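Local coordinates for protein PrgX (Enterococcus faecalis, PDB 2AWI) that acts as the receptor for the peptide sex pheromone cCF10 and, probably as a DNA-binding repressor, regulates conjugation, at residues K9-E14 and F59-R64; S111-Y116 and N131-S136; N256-I261 and T290-V295. The protein carries 1 engineered substitution. All coordinates share one frame; numbering follows the deposited sequence.

Interaction 1 of 3, residues K9-E14 and F59-R64; sequences KQIRQE and FEILNR
Ile11 and Ile61 mark the closest approach of two helical backbones, with Ile11 CA and Ile61 CA 8.9 Å apart, a spacing that leaves the contact to side chains and a water. On the apolar side, the Ile11 CD1 methyl reaches Ile61 CG1 at 3.9 Å. Ile11 points its CB toward the other helix, and its CG1-CD1 arm is extended (chi2 177°), which carries the methyl across the gap. It meets the CG1 methylene of Ile61 at a slant, side chain against side chain. This is modest packing: both segments together bury 132 Å².

The polar side is bridged by one water. Gln10 NE2 donates to it at 3.0 Å, and Arg64 NH1 donates to the same water at 3.0 Å; the water lies at the guanidinium edge, in its plane. The two donors subtend about 120° at the water, so the bridge is bent. Gln10 OE1 and Arg64 NH1 stay 4.4 Å apart, too far for a direct bond. Arg64 is held from behind by its own helix in a salt bridge: NE and NH2 both turn to Glu60 OE2, side-on, with NH2 at 2.8 Å from that oxygen. The carboxylate oxygen lies near the guanidinium plane, and this double grip should restrict rotation of the group while NH1 faces the water. Glu60 OE1 is taken by Gly150 N of the second subunit, so the positioning acid is itself fixed at a subunit interface.

These are the first and last of the five helices 4-14 to 58-67 in the N-terminal helix-turn-helix region. Helix 44-54 and the loop after it complete the hydrophobic side: Leu54 and Val56 pack on Ile11, and Ser51 and Val56 on Ile61.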
loop_
_atom_site.group_PDB
_atom_site.type_symbol
_atom_site.label_atom_id
_atom_site.label_comp_id
_atom_site.label_asym_id
_atom_site.label_seq_id
_atom_site.Cartn_x
_atom_site.Cartn_y
_atom_site.Cartn_z
ATOM N N LYS A 9 15.548 47.582 -26.888
ATOM C CA LYS A 9 16.107 47.501 -28.234
ATOM C C LYS A 9 16.170 46.046 -28.693
ATOM O O LYS A 9 15.731 45.711 -29.794
ATOM C CB LYS A 9 17.503 48.118 -28.254
ATOM C CG LYS A 9 18.170 48.133 -29.616
ATOM C CD LYS A 9 19.488 48.892 -29.556
ATOM C CE LYS A 9 20.119 49.033 -30.929
ATOM N NZ LYS A 9 21.377 49.826 -30.879
ATOM N N GLN A 10 16.721 45.186 -27.839
ATOM C CA GLN A 10 16.829 43.763 -28.140
ATOM C C GLN A 10 15.458 43.197 -28.519
ATOM O O GLN A 10 15.304 42.563 -29.562
ATOM C CB GLN A 10 17.360 42.995 -26.923
ATOM C CG GLN A 10 17.199 41.479 -27.043
ATOM C CD GLN A 10 16.985 40.774 -25.704
ATOM O OE1 GLN A 10 16.631 39.592 -25.667
ATOM N NE2 GLN A 10 17.200 41.493 -24.608
ATOM N N ILE A 11 14.470 43.432 -27.659
ATOM C CA ILE A 11 13.116 42.930 -27.870
ATOM C C ILE A 11 12.471 43.567 -29.093
ATOM O O ILE A 11 11.913 42.869 -29.941
ATOM C CB ILE A 11 12.221 43.183 -26.617
ATOM C CG1 ILE A 11 12.909 42.625 -25.366
ATOM C CG2 ILE A 11 10.861 42.509 -26.790
ATOM C CD1 ILE A 11 12.157 42.873 -24.060
ATOM N N ARG A 12 12.552 44.891 -29.185
ATOM C CA ARG A 12 11.985 45.603 -30.323
ATOM C C ARG A 12 12.510 45.061 -31.661
ATOM O O ARG A 12 11.734 44.824 -32.588
ATOM C CB ARG A 12 12.284 47.103 -30.221
ATOM C CG ARG A 12 11.912 47.877 -31.476
ATOM C CD ARG A 12 12.181 49.364 -31.352
ATOM N NE ARG A 12 13.603 49.694 -31.244
ATOM C CZ ARG A 12 14.488 49.595 -32.235
ATOM N NH1 ARG A 12 14.120 49.169 -33.439
ATOM N NH2 ARG A 12 15.752 49.932 -32.018
ATOM N N GLN A 13 13.818 44.851 -31.761
ATOM C CA GLN A 13 14.391 44.346 -33.006
ATOM C C GLN A 13 14.108 42.868 -33.243
ATOM O O GLN A 13 14.015 42.435 -34.386
ATOM C CB GLN A 13 15.897 44.621 -33.055
ATOM C CG GLN A 13 16.215 46.104 -32.977
ATOM C CD GLN A 13 17.665 46.410 -33.245
ATOM O OE1 GLN A 13 18.556 45.763 -32.700
ATOM N NE2 GLN A 13 17.914 47.410 -34.080
ATOM N N GLU A 14 13.971 42.089 -32.175
ATOM C CA GLU A 14 13.664 40.666 -32.325
ATOM C C GLU A 14 12.253 40.486 -32.877
ATOM O O GLU A 14 11.965 39.512 -33.574
ATOM C CB GLU A 14 13.754 39.949 -30.977
ATOM C CG GLU A 14 13.127 38.553 -30.960
ATOM C CD GLU A 14 13.788 37.599 -31.931
ATOM O OE1 GLU A 14 15.011 37.735 -32.143
ATOM O OE2 GLU A 14 13.098 36.705 -32.468
ATOM N N PHE A 59 6.856 42.808 -16.188
ATOM C CA PHE A 59 7.775 42.254 -15.196
ATOM C C PHE A 59 8.933 41.501 -15.846
ATOM O O PHE A 59 10.068 41.567 -15.374
ATOM C CB PHE A 59 7.040 41.311 -14.230
ATOM C CG PHE A 59 6.172 42.012 -13.209
ATOM C CD1 PHE A 59 5.385 41.272 -12.335
ATOM C CD2 PHE A 59 6.126 43.398 -13.125
ATOM C CE1 PHE A 59 4.564 41.902 -11.395
ATOM C CE2 PHE A 59 5.308 44.035 -12.187
ATOM C CZ PHE A 59 4.527 43.287 -11.326
ATOM N N GLU A 60 8.646 40.779 -16.925
ATOM C CA GLU A 60 9.686 40.022 -17.604
ATOM C C GLU A 60 10.765 40.967 -18.103
ATOM O O GLU A 60 11.955 40.657 -18.029
ATOM C CB GLU A 60 9.121 39.240 -18.792
ATOM C CG GLU A 60 10.116 38.233 -19.335
ATOM C CD GLU A 60 9.666 37.560 -20.618
ATOM O OE1 GLU A 60 8.483 37.182 -20.697
ATOM O OE2 GLU A 60 10.499 37.394 -21.540
ATOM N N ILE A 61 10.344 42.121 -18.608
ATOM C CA ILE A 61 11.291 43.100 -19.120
ATOM C C ILE A 61 12.153 43.609 -17.973
ATOM O O ILE A 61 13.379 43.640 -18.087
ATOM C CB ILE A 61 10.566 44.288 -19.820
ATOM C CG1 ILE A 61 9.863 43.794 -21.087
ATOM C CG2 ILE A 61 11.567 45.383 -20.156
ATOM C CD1 ILE A 61 9.095 44.876 -21.861
ATOM N N LEU A 62 11.515 44.006 -16.871
ATOM C CA LEU A 62 12.254 44.477 -15.701
ATOM C C LEU A 62 13.289 43.434 -15.299
ATOM O O LEU A 62 14.463 43.742 -15.128
ATOM C CB LEU A 62 11.304 44.743 -14.531
ATOM C CG LEU A 62 10.586 46.095 -14.577
ATOM C CD1 LEU A 62 9.624 46.252 -13.405
ATOM C CD2 LEU A 62 11.632 47.190 -14.545
ATOM N N ASN A 63 12.857 42.189 -15.170
ATOM C CA ASN A 63 13.776 41.126 -14.797
ATOM C C ASN A 63 14.911 41.013 -15.806
ATOM O O ASN A 63 16.074 40.960 -15.425
ATOM C CB ASN A 63 13.034 39.790 -14.688
ATOM C CG ASN A 63 12.340 39.613 -13.352
ATOM O OD1 ASN A 63 12.976 39.310 -12.349
ATOM N ND2 ASN A 63 11.028 39.810 -13.330
ATOM N N ARG A 64 14.577 40.974 -17.093
ATOM C CA ARG A 64 15.604 40.868 -18.126
ATOM C C ARG A 64 16.604 42.012 -18.023
ATOM O O ARG A 64 17.777 41.857 -18.368
ATOM C CB ARG A 64 14.963 40.853 -19.517
ATOM C CG ARG A 64 14.391 39.501 -19.913
ATOM C CD ARG A 64 13.463 39.617 -21.105
ATOM N NE ARG A 64 12.860 38.333 -21.442
ATOM C CZ ARG A 64 13.519 37.324 -21.995
ATOM N NH1 ARG A 64 14.804 37.452 -22.283
ATOM N NH2 ARG A 64 12.897 36.179 -22.237
HETATM O O HOH W 1 17.151 39.361 -22.474
#

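Interaction 2 of 3, residues S111-Y116 and N131-S136; sequences SIYLGY and NKTITS
Tyr113 and Thr133 meet through a water rather than directly. Tyr113 OH lies 2.9 Å from the water oxygen, and Thr133 OG1 is 2.7 Å from the same water, whereas Tyr113 OH and Thr133 OG1 are 4.2 Å apart. The two hydroxyls subtend about 95° at the water, a sharply bent bridge that lets them lie so near each other without bonding. Tyr113 sends its ring across the gap with CG anti to the backbone N (chi1 166°), which carries the hydroxyl toward helix 128-142, to the water. Thr133 OG1 also bonds Thr129 O one turn back in its own helix, so this hydroxyl links the water to the helix backbone. Ile134 N lies 3.0 Å from the water as well. It follows Thr133, whose phi of -129° departs from helical values just where helix 128-142 is kinked, the N atoms of Thr135 and Ser136 having no bond to the preceding turn.

The apolar part is a single methyl contact, Leu114 CD2 to Ile134 CD1 at 4.4 Å, which is loose van der Waals packing. Neither side chain leaves its backbone straight at the partner; each brings only its outer methyl round to the other. In keeping with this, Leu114 CA and Ile134 CA are 9.8 Å apart, and just 85 Å² is buried between the segments.

The pair joins helices 107-122 and 128-142, consecutive in the chain within the C-terminal TPR region. Arg103, in the loop before helix 107-122, touches both Tyr113 and Thr133, and Phe96 of helix 92-102 packs on the tyrosine. On the apolar side, Leu114 rests on Asn158 and Leu159 of helix 150-159, while Ile134 touches Leu163 in the loop beyond that helix.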
loop_
_atom_site.group_PDB
_atom_site.type_symbol
_atom_site.label_atom_id
_atom_site.label_comp_id
_atom_site.label_asym_id
_atom_site.label_seq_id
_atom_site.Cartn_x
_atom_site.Cartn_y
_atom_site.Cartn_z
ATOM N N SER A 111 16.591 42.202 8.268
ATOM C CA SER A 111 16.477 40.836 7.775
ATOM C C SER A 111 17.864 40.241 7.524
ATOM O O SER A 111 18.118 39.083 7.842
ATOM C CB SER A 111 15.650 40.809 6.485
ATOM O OG SER A 111 15.368 39.476 6.092
ATOM N N ILE A 112 18.765 41.037 6.959
ATOM C CA ILE A 112 20.120 40.564 6.697
ATOM C C ILE A 112 20.809 40.282 8.032
ATOM O O ILE A 112 21.474 39.257 8.204
ATOM C CB ILE A 112 20.931 41.615 5.914
ATOM C CG1 ILE A 112 20.340 41.786 4.514
ATOM C CG2 ILE A 112 22.378 41.189 5.825
ATOM C CD1 ILE A 112 20.960 42.925 3.728
ATOM N N TYR A 113 20.627 41.205 8.972
ATOM C CA TYR A 113 21.192 41.099 10.312
ATOM C C TYR A 113 20.855 39.753 10.945
ATOM O O TYR A 113 21.739 39.055 11.435
ATOM C CB TYR A 113 20.647 42.234 11.182
ATOM C CG TYR A 113 20.887 42.055 12.661
ATOM C CD1 TYR A 113 22.169 42.173 13.201
ATOM C CD2 TYR A 113 19.831 41.750 13.521
ATOM C CE1 TYR A 113 22.395 41.994 14.564
ATOM C CE2 TYR A 113 20.044 41.568 14.882
ATOM C CZ TYR A 113 21.329 41.692 15.398
ATOM O OH TYR A 113 21.546 41.522 16.747
ATOM N N LEU A 114 19.574 39.394 10.942
ATOM C CA LEU A 114 19.141 38.120 11.515
ATOM C C LEU A 114 19.782 36.969 10.741
ATOM O O LEU A 114 19.865 35.839 11.234
ATOM C CB LEU A 114 17.610 37.997 11.469
ATOM C CG LEU A 114 16.827 39.012 12.312
ATOM C CD1 LEU A 114 15.324 38.849 12.075
ATOM C CD2 LEU A 114 17.172 38.825 13.789
ATOM N N GLY A 115 20.225 37.270 9.522
ATOM C CA GLY A 115 20.881 36.271 8.700
ATOM C C GLY A 115 22.228 35.934 9.315
ATOM O O GLY A 115 22.672 34.781 9.292
ATOM N N TYR A 116 22.882 36.949 9.870
ATOM C CA TYR A 116 24.170 36.755 10.523
ATOM C C TYR A 116 23.983 36.048 11.864
ATOM O O TYR A 116 24.784 35.192 12.239
ATOM C CB TYR A 116 24.871 38.094 10.747
ATOM C CG TYR A 116 25.519 38.679 9.513
ATOM C CD1 TYR A 116 24.754 39.101 8.424
ATOM C CD2 TYR A 116 26.905 38.823 9.441
ATOM C CE1 TYR A 116 25.359 39.657 7.292
ATOM C CE2 TYR A 116 27.518 39.375 8.319
ATOM C CZ TYR A 116 26.742 39.790 7.250
ATOM O OH TYR A 116 27.361 40.335 6.150
ATOM N N ASN A 131 21.263 39.132 22.212
ATOM C CA ASN A 131 20.376 39.078 23.368
ATOM C C ASN A 131 20.251 40.422 24.074
ATOM O O ASN A 131 19.217 40.725 24.673
ATOM C CB ASN A 131 20.865 38.030 24.371
ATOM C CG ASN A 131 20.508 36.617 23.960
ATOM O OD1 ASN A 131 20.719 35.669 24.720
ATOM N ND2 ASN A 131 19.965 36.464 22.756
ATOM N N LYS A 132 21.303 41.227 24.003
ATOM C CA LYS A 132 21.296 42.534 24.646
ATOM C C LYS A 132 20.452 43.585 23.924
ATOM O O LYS A 132 20.069 44.589 24.527
ATOM C CB LYS A 132 22.730 43.062 24.794
ATOM C CG LYS A 132 23.438 42.716 26.113
ATOM C CD LYS A 132 23.732 41.225 26.277
ATOM C CE LYS A 132 22.558 40.474 26.893
ATOM N NZ LYS A 132 22.273 40.926 28.286
ATOM N N THR A 133 20.146 43.365 22.648
ATOM C CA THR A 133 19.374 44.356 21.906
ATOM C C THR A 133 18.137 43.857 21.164
ATOM O O THR A 133 17.308 44.665 20.734
ATOM C CB THR A 133 20.263 45.076 20.866
ATOM O OG1 THR A 133 20.599 44.164 19.814
ATOM C CG2 THR A 133 21.547 45.585 21.515
ATOM N N ILE A 134 17.989 42.543 21.024
ATOM C CA ILE A 134 16.869 42.018 20.256
ATOM C C ILE A 134 15.487 42.502 20.682
ATOM O O ILE A 134 14.738 43.032 19.859
ATOM C CB ILE A 134 16.887 40.467 20.208
ATOM C CG1 ILE A 134 15.872 39.975 19.168
ATOM C CG2 ILE A 134 16.568 39.884 21.574
ATOM C CD1 ILE A 134 16.114 40.502 17.754
ATOM N N THR A 135 15.145 42.330 21.954
ATOM C CA THR A 135 13.839 42.759 22.442
ATOM C C THR A 135 13.594 44.231 22.137
ATOM O O THR A 135 12.494 44.623 21.754
ATOM C CB THR A 135 13.710 42.523 23.960
ATOM O OG1 THR A 135 13.684 41.113 24.220
ATOM C CG2 THR A 135 12.439 43.160 24.496
ATOM N N SER A 136 14.634 45.035 22.301
ATOM C CA SER A 136 14.564 46.469 22.049
ATOM C C SER A 136 14.420 46.798 20.557
ATOM O O SER A 136 13.780 47.787 20.188
ATOM C CB SER A 136 15.817 47.145 22.605
ATOM O OG SER A 136 15.936 48.469 22.119
HETATM O O HOH W 2 19.215 42.424 18.255
#

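Interaction 3 of 3, residues N256-I261 and T290-V295; sequences NAVNII and TPPKEV
Val258 is the shared partner of Pro292, Glu294 and Val295. Its CG2 methyl faces Pro292 CG at 4.1 Å, the valine meeting the pyrrolidine ring at its outer carbon. The other methyl, CG1, approaches Val295 CG1 at 4.3 Å. Val258 CA and Val295 CA are 7.9 Å apart, and the segments bury 183 Å² in all.

The mixed contact is with Glu294. Its chain is extended, with CG anti to the backbone N (chi1 172°), and runs past Val258 in the opposite direction, bringing Glu294 OE2 to 3.7 Å from Val258 CG1.

Pro292 occupies the N-cap position of helix 293-300, so helix 251-266 packs against the very start of the last helix. Across the subunit boundary, Lys293 N is hydrogen-bonded to Asp252 OD2 of the third subunit. Tyr254, earlier in helix 251-266, packs on both prolines.

The Val258 methyls thus meet both aliphatic carbons and the Glu294 carboxylate, and with no directed bond joining the segments the contact rests on shape and dispersion. The carboxylate makes the closest approach, but its share is less certain because Glu294 is poorly ordered.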
loop_
_atom_site.group_PDB
_atom_site.type_symbol
_atom_site.label_atom_id
_atom_site.label_comp_id
_atom_site.label_asym_id
_atom_site.label_seq_id
_atom_site.Cartn_x
_atom_site.Cartn_y
_atom_site.Cartn_z
ATOM N N ASN A 256 -1.957 8.926 6.012
ATOM C CA ASN A 256 -1.935 10.038 5.068
ATOM C C ASN A 256 -0.593 10.765 5.173
ATOM O O ASN A 256 0.050 11.055 4.163
ATOM C CB ASN A 256 -3.075 11.026 5.350
ATOM C CG ASN A 256 -4.452 10.467 4.996
ATOM O OD1 ASN A 256 -4.583 9.592 4.144
ATOM N ND2 ASN A 256 -5.488 10.998 5.636
ATOM N N ALA A 257 -0.171 11.043 6.404
ATOM C CA ALA A 257 1.091 11.730 6.641
ATOM C C ALA A 257 2.253 10.932 6.070
ATOM O O ALA A 257 3.111 11.492 5.389
ATOM C CB ALA A 257 1.298 11.963 8.133
ATOM N N VAL A 258 2.285 9.631 6.349
ATOM C CA VAL A 258 3.362 8.780 5.845
ATOM C C VAL A 258 3.325 8.762 4.316
ATOM O O VAL A 258 4.362 8.792 3.648
ATOM C CB VAL A 258 3.230 7.316 6.366
ATOM C CG1 VAL A 258 4.399 6.468 5.858
ATOM C CG2 VAL A 258 3.200 7.296 7.895
ATOM N N ASN A 259 2.119 8.730 3.768
ATOM C CA ASN A 259 1.941 8.703 2.330
ATOM C C ASN A 259 2.444 9.998 1.684
ATOM O O ASN A 259 2.971 9.991 0.564
ATOM C CB ASN A 259 0.470 8.472 2.007
ATOM C CG ASN A 259 0.221 8.333 0.533
ATOM O OD1 ASN A 259 1.025 7.746 -0.192
ATOM N ND2 ASN A 259 -0.904 8.864 0.075
ATOM N N ILE A 260 2.295 11.108 2.396
ATOM C CA ILE A 260 2.767 12.376 1.875
ATOM C C ILE A 260 4.298 12.401 1.899
ATOM O O ILE A 260 4.930 12.878 0.952
ATOM C CB ILE A 260 2.175 13.547 2.677
ATOM C CG1 ILE A 260 0.679 13.660 2.348
ATOM C CG2 ILE A 260 2.911 14.847 2.359
ATOM C CD1 ILE A 260 -0.021 14.802 3.024
ATOM N N ILE A 261 4.894 11.876 2.969
ATOM C CA ILE A 261 6.351 11.826 3.070
ATOM C C ILE A 261 6.876 11.037 1.869
ATOM O O ILE A 261 7.906 11.372 1.288
ATOM C CB ILE A 261 6.808 11.124 4.373
ATOM C CG1 ILE A 261 6.479 12.004 5.580
ATOM C CG2 ILE A 261 8.309 10.842 4.328
ATOM C CD1 ILE A 261 6.967 11.442 6.898
ATOM N N THR A 290 5.733 3.459 17.256
ATOM C CA THR A 290 6.882 3.096 16.431
ATOM C C THR A 290 6.469 3.369 14.983
ATOM O O THR A 290 5.539 2.747 14.465
ATOM C CB THR A 290 7.236 1.604 16.577
ATOM O OG1 THR A 290 7.343 1.269 17.967
ATOM C CG2 THR A 290 8.559 1.305 15.892
ATOM N N PRO A 291 7.153 4.308 14.310
ATOM C CA PRO A 291 6.813 4.630 12.920
ATOM C C PRO A 291 7.058 3.446 11.991
ATOM O O PRO A 291 7.813 2.534 12.327
ATOM C CB PRO A 291 7.716 5.820 12.617
ATOM C CG PRO A 291 8.947 5.494 13.404
ATOM C CD PRO A 291 8.386 5.003 14.724
ATOM N N PRO A 292 6.408 3.439 10.816
ATOM C CA PRO A 292 6.534 2.375 9.813
ATOM C C PRO A 292 7.969 2.001 9.443
ATOM O O PRO A 292 8.888 2.808 9.563
ATOM C CB PRO A 292 5.759 2.938 8.628
ATOM C CG PRO A 292 4.654 3.674 9.300
ATOM C CD PRO A 292 5.386 4.417 10.401
ATOM N N LYS A 293 8.138 0.763 8.994
ATOM C CA LYS A 293 9.437 0.235 8.589
ATOM C C LYS A 293 10.139 1.235 7.684
ATOM O O LYS A 293 11.309 1.569 7.881
ATOM C CB LYS A 293 9.250 -1.090 7.835
ATOM C CG LYS A 293 8.529 -0.972 6.477
ATOM C CD LYS A 293 7.126 -0.373 6.605
ATOM C CE LYS A 293 6.441 -0.210 5.250
ATOM N NZ LYS A 293 5.062 0.348 5.378
ATOM N N GLU A 294 9.391 1.697 6.690
ATOM C CA GLU A 294 9.851 2.660 5.704
ATOM C C GLU A 294 10.642 3.800 6.335
ATOM O O GLU A 294 11.867 3.860 6.215
ATOM C CB GLU A 294 8.633 3.214 4.963
ATOM C CG GLU A 294 8.906 4.374 4.037
ATOM C CD GLU A 294 7.622 4.956 3.479
ATOM O OE1 GLU A 294 6.862 4.199 2.836
ATOM O OE2 GLU A 294 7.372 6.166 3.687
ATOM N N VAL A 295 9.926 4.693 7.014
ATOM C CA VAL A 295 10.520 5.860 7.661
ATOM C C VAL A 295 11.778 5.587 8.491
ATOM O O VAL A 295 12.766 6.316 8.382
ATOM C CB VAL A 295 9.482 6.574 8.558
ATOM C CG1 VAL A 295 8.269 6.968 7.738
ATOM C CG2 VAL A 295 9.071 5.667 9.698
#

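Interactions 1 and 2 pair helices; interaction 3 sets a helix against a loop and the start of the helix after it. None has a direct hydrogen bond between its segments. Interaction 1, in the helix-turn-helix region, is partly buried, with Gln10 at the exposed side. Interactions 2 and 3 are buried; interaction 2 lies nearer the centre of the chain, at 18 Å between centres against 28 Å. Interactions 1 and 2 both combine a methyl contact with a water bridge, but amide and guanidinium donors serve the first and hydroxyls the second. Interaction 3 joins aliphatic carbons and a carboxylate. No helix is shared. Interactions 1 and 3 adjoin other subunits, whereas interaction 2 lies within one chain.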